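Local coordinates for endoribonuclease ToxN (Bacillus thuringiensis, PDB 4ATO), which cleaves RNA within adenine-rich sequences as the toxin of a type III toxin-antitoxin system and is held in check by the ToxI RNA pseudoknot, at residues Y19-V27 against G154-K165. Sequence-based numbering, arbitrary orientation.
With nucleotides of chain B.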
# COMPACT_ATOMS: atom_id res chain seq x y z
N TYR A 19 -1.93 43.21 18.30
CA TYR A 19 -2.34 43.11 19.68
C TYR A 19 -1.66 41.91 20.33
O TYR A 19 -1.21 41.99 21.47
CB TYR A 19 -3.86 42.99 19.76
CG TYR A 19 -4.39 42.50 21.08
CD1 TYR A 19 -4.59 43.37 22.14
CD2 TYR A 19 -4.75 41.17 21.25
CE1 TYR A 19 -5.10 42.93 23.34
CE2 TYR A 19 -5.26 40.72 22.44
CZ TYR A 19 -5.43 41.60 23.49
OH TYR A 19 -5.95 41.14 24.69
N LEU A 20 -1.55 40.80 19.60
CA LEU A 20 -0.85 39.64 20.14
C LEU A 20 0.66 39.90 20.27
O LEU A 20 1.25 39.57 21.30
CB LEU A 20 -1.11 38.38 19.31
CG LEU A 20 -2.44 37.63 19.47
CD1 LEU A 20 -2.34 36.26 18.80
CD2 LEU A 20 -2.87 37.47 20.92
N ARG A 21 1.27 40.50 19.26
CA ARG A 21 2.72 40.68 19.28
C ARG A 21 3.19 41.59 20.43
O ARG A 21 4.37 41.59 20.79
CB ARG A 21 3.26 41.16 17.93
CG ARG A 21 4.79 41.06 17.80
CD ARG A 21 5.27 40.97 16.35
NE ARG A 21 4.59 41.94 15.51
CZ ARG A 21 3.67 41.63 14.61
NH1 ARG A 21 3.34 40.36 14.42
NH2 ARG A 21 3.09 42.58 13.89
N GLU A 22 2.25 42.33 21.02
CA GLU A 22 2.51 43.05 22.26
C GLU A 22 2.97 42.09 23.36
O GLU A 22 3.90 42.37 24.10
CB GLU A 22 1.26 43.80 22.73
CG GLU A 22 0.75 44.86 21.77
CD GLU A 22 -0.55 45.50 22.24
OE1 GLU A 22 -1.17 44.97 23.19
OE2 GLU A 22 -0.96 46.52 21.65
N ALA A 23 2.31 40.93 23.43
CA ALA A 23 2.60 39.96 24.48
C ALA A 23 3.74 39.01 24.12
O ALA A 23 4.43 38.49 25.00
CB ALA A 23 1.34 39.16 24.83
N ASP A 24 3.94 38.77 22.82
CA ASP A 24 4.99 37.88 22.35
C ASP A 24 5.52 38.31 20.99
O ASP A 24 4.80 38.25 19.98
CB ASP A 24 4.48 36.43 22.28
CG ASP A 24 5.59 35.42 22.01
OD1 ASP A 24 6.49 35.71 21.19
OD2 ASP A 24 5.58 34.34 22.62
N SER A 25 6.79 38.70 20.95
CA SER A 25 7.39 39.24 19.74
C SER A 25 7.59 38.21 18.62
O SER A 25 7.99 38.57 17.51
CB SER A 25 8.73 39.92 20.06
OG SER A 25 9.63 39.02 20.67
N LYS A 26 7.31 36.93 18.90
CA LYS A 26 7.48 35.90 17.87
C LYS A 26 6.26 35.72 16.97
O LYS A 26 6.31 34.93 16.02
CB LYS A 26 7.86 34.55 18.50
CG LYS A 26 9.22 34.51 19.19
CD LYS A 26 9.33 33.25 20.01
CE LYS A 26 10.26 33.42 21.18
NZ LYS A 26 9.83 32.56 22.31
N VAL A 27 5.18 36.43 17.26
CA VAL A 27 4.01 36.39 16.39
C VAL A 27 4.42 36.91 15.00
O VAL A 27 5.15 37.89 14.91
CB VAL A 27 2.84 37.24 16.95
CG1 VAL A 27 1.67 37.27 15.98
CG2 VAL A 27 2.40 36.70 18.30
N GLY A 154 12.14 28.27 23.43
CA GLY A 154 12.88 29.36 22.82
C GLY A 154 12.38 29.70 21.42
O GLY A 154 12.28 30.87 21.05
N VAL A 155 12.04 28.68 20.64
CA VAL A 155 11.70 28.90 19.23
C VAL A 155 10.20 29.11 19.01
O VAL A 155 9.79 29.53 17.93
CB VAL A 155 12.22 27.73 18.35
CG1 VAL A 155 11.25 26.55 18.40
CG2 VAL A 155 12.40 28.19 16.91
N CYS A 156 9.38 28.83 20.03
CA CYS A 156 7.92 28.91 19.88
C CYS A 156 7.34 30.12 20.58
O CYS A 156 7.87 30.58 21.59
CB CYS A 156 7.22 27.68 20.45
SG CYS A 156 7.63 26.14 19.65
N CYS A 157 6.24 30.63 20.04
CA CYS A 157 5.42 31.59 20.78
C CYS A 157 5.08 31.08 22.19
O CYS A 157 5.01 29.86 22.45
CB CYS A 157 4.12 31.86 20.03
SG CYS A 157 4.31 32.68 18.44
N ASP A 158 4.86 32.02 23.11
CA ASP A 158 4.41 31.73 24.45
C ASP A 158 2.91 31.46 24.36
O ASP A 158 2.10 32.37 24.53
CB ASP A 158 4.69 32.94 25.36
CG ASP A 158 4.42 32.66 26.83
OD1 ASP A 158 3.70 31.69 27.15
OD2 ASP A 158 4.91 33.43 27.68
N PHE A 159 2.54 30.22 24.07
CA PHE A 159 1.13 29.88 23.85
C PHE A 159 0.22 30.31 25.00
O PHE A 159 -0.83 30.90 24.75
CB PHE A 159 0.94 28.40 23.53
CG PHE A 159 1.70 27.93 22.33
CD1 PHE A 159 1.69 28.66 21.16
CD2 PHE A 159 2.44 26.76 22.38
CE1 PHE A 159 2.41 28.24 20.05
CE2 PHE A 159 3.15 26.33 21.27
CZ PHE A 159 3.14 27.08 20.11
N PRO A 160 0.60 30.00 26.26
CA PRO A 160 -0.29 30.37 27.37
C PRO A 160 -0.54 31.87 27.45
O PRO A 160 -1.66 32.29 27.73
CB PRO A 160 0.47 29.89 28.60
CG PRO A 160 1.26 28.74 28.12
CD PRO A 160 1.71 29.15 26.74
N LYS A 161 0.50 32.66 27.22
CA LYS A 161 0.34 34.11 27.26
C LYS A 161 -0.64 34.56 26.18
O LYS A 161 -1.53 35.38 26.45
CB LYS A 161 1.69 34.81 27.12
CG LYS A 161 1.68 36.26 27.58
CD LYS A 161 3.10 36.83 27.68
CE LYS A 161 3.08 38.26 28.24
NZ LYS A 161 4.43 38.89 28.25
N LEU A 162 -0.51 34.02 24.97
CA LEU A 162 -1.42 34.37 23.88
C LEU A 162 -2.86 33.93 24.16
O LEU A 162 -3.80 34.59 23.73
CB LEU A 162 -0.94 33.78 22.54
CG LEU A 162 0.41 34.26 21.99
CD1 LEU A 162 0.63 33.74 20.56
CD2 LEU A 162 0.54 35.77 22.04
N GLU A 163 -3.03 32.82 24.88
CA GLU A 163 -4.37 32.36 25.23
C GLU A 163 -5.06 33.33 26.19
O GLU A 163 -6.26 33.58 26.08
CB GLU A 163 -4.35 30.94 25.82
CG GLU A 163 -4.22 29.86 24.77
CD GLU A 163 -3.99 28.48 25.36
OE1 GLU A 163 -4.43 28.26 26.51
OE2 GLU A 163 -3.37 27.63 24.68
N GLU A 164 -4.28 33.86 27.14
CA GLU A 164 -4.77 34.90 28.04
C GLU A 164 -5.22 36.11 27.24
O GLU A 164 -6.27 36.68 27.50
CB GLU A 164 -3.69 35.33 29.02
CG GLU A 164 -3.50 34.41 30.21
CD GLU A 164 -2.66 35.07 31.29
OE1 GLU A 164 -2.45 36.30 31.20
OE2 GLU A 164 -2.22 34.36 32.22
N LYS A 165 -4.39 36.52 26.28
CA LYS A 165 -4.72 37.66 25.44
C LYS A 165 -6.01 37.41 24.66
O LYS A 165 -6.83 38.31 24.50
CB LYS A 165 -3.57 37.98 24.50
CG LYS A 165 -2.42 38.69 25.18
CD LYS A 165 -2.15 40.03 24.52
CE LYS A 165 -2.32 41.18 25.50
NZ LYS A 165 -1.78 42.46 24.93
O5' A B 1 8.10 36.19 7.35
C5' A B 1 8.85 36.89 6.36
C4' A B 1 9.89 37.78 6.98
O4' A B 1 9.25 38.71 7.89
C3' A B 1 10.93 37.08 7.84
O3' A B 1 11.99 36.54 7.06
C2' A B 1 11.38 38.18 8.79
O2' A B 1 12.32 39.02 8.16
C1' A B 1 10.10 38.97 8.99
N9 A B 1 9.38 38.63 10.23
C8 A B 1 8.11 38.10 10.30
N7 A B 1 7.67 37.94 11.53
C5 A B 1 8.71 38.40 12.32
C6 A B 1 8.85 38.50 13.73
N6 A B 1 7.92 38.11 14.61
N1 A B 1 10.00 39.01 14.20
C2 A B 1 10.94 39.39 13.32
N3 A B 1 10.92 39.35 11.98
C4 A B 1 9.76 38.84 11.54
P A B 2 12.83 35.27 7.59
OP1 A B 2 13.87 35.00 6.57
OP2 A B 2 11.84 34.20 7.92
O5' A B 2 13.50 35.80 8.92
C5' A B 2 14.63 36.66 8.90
C4' A B 2 15.04 37.00 10.30
O4' A B 2 13.92 37.59 11.00
C3' A B 2 15.46 35.82 11.16
O3' A B 2 16.83 35.51 11.02
C2' A B 2 15.07 36.24 12.57
O2' A B 2 16.09 37.04 13.16
C1' A B 2 13.86 37.13 12.32
N9 A B 2 12.56 36.44 12.52
C8 A B 2 11.74 35.97 11.52
N7 A B 2 10.60 35.47 11.96
C5 A B 2 10.66 35.67 13.32
C6 A B 2 9.76 35.37 14.36
N6 A B 2 8.58 34.81 14.13
N1 A B 2 10.09 35.69 15.63
C2 A B 2 11.29 36.27 15.83
N3 A B 2 12.22 36.60 14.94
C4 A B 2 11.85 36.28 13.69
P A B 3 17.30 34.00 10.81
OP1 A B 3 18.75 34.05 10.49
OP2 A B 3 16.37 33.38 9.84
O5' A B 3 17.09 33.37 12.26
C5' A B 3 17.80 33.88 13.39
C4' A B 3 17.28 33.29 14.67
O4' A B 3 15.98 33.85 14.98
C3' A B 3 17.05 31.78 14.67
O3' A B 3 18.24 31.04 14.93
C2' A B 3 15.97 31.59 15.73
O2' A B 3 16.54 31.60 17.03
C1' A B 3 15.14 32.87 15.57
N9 A B 3 13.96 32.67 14.70
C8 A B 3 13.92 32.67 13.32
N7 A B 3 12.72 32.49 12.82
C5 A B 3 11.91 32.38 13.94
C6 A B 3 10.53 32.17 14.09
N6 A B 3 9.69 32.03 13.06
N1 A B 3 10.03 32.11 15.34
C2 A B 3 10.88 32.23 16.38
N3 A B 3 12.20 32.43 16.37
C4 A B 3 12.66 32.49 15.10
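In the RNA-binding part of this ToxN fold, the Asx turn and type I beta turn that follow helix 14-23 meet the linker into helix 159-169 through Asp24 and Lys26. Both carboxylate oxygens of Asp24 are used: OD1 accepts Lys26 N at 2.7 Å, closing the Asx turn, while OD2 accepts Asp158 N in a hydrogen bond whose modelled length is suspiciously short. Asp158 suits the helix start as N-cap, its OD1 accepting weakly from Lys161 N. Lys26 is long enough to reach the C-terminal end of helix 147-155, where its NZ meets Cys156 O at 2.9 Å from above the carbonyl plane, and more weakly Gly154 O. The backbone of the turn faces the RNA: A1 N6 of chain B bonds to Ser25 O and Val27 O, and A2 N6 of chain B to Lys26 O, as suits recognition of adenines.

Farther along, Lys165 fits as a knob among Tyr19, Leu20, Glu22 and Ala23. Bends at chi2 and chi3 lay its CD and NZ over one face of the Tyr19 ring, NZ 4.1 Å from the centroid in a cation-pi contact; its salt bridge to exposed, poorly ordered Glu22 is probably loose. At the ring edge, Tyr19 OH donates to Lys165 O (3.0 Å). Branched Leu162 sets CD2 against Leu20 CD2 (4.0 Å) and CD1 against Val27 CG2 (4.1 Å). The axes of 19-23 and 159-165 run in broadly opposite directions (138°), with Leu162 also touching strand 78-89 and Phe159 packing on helix 108-139.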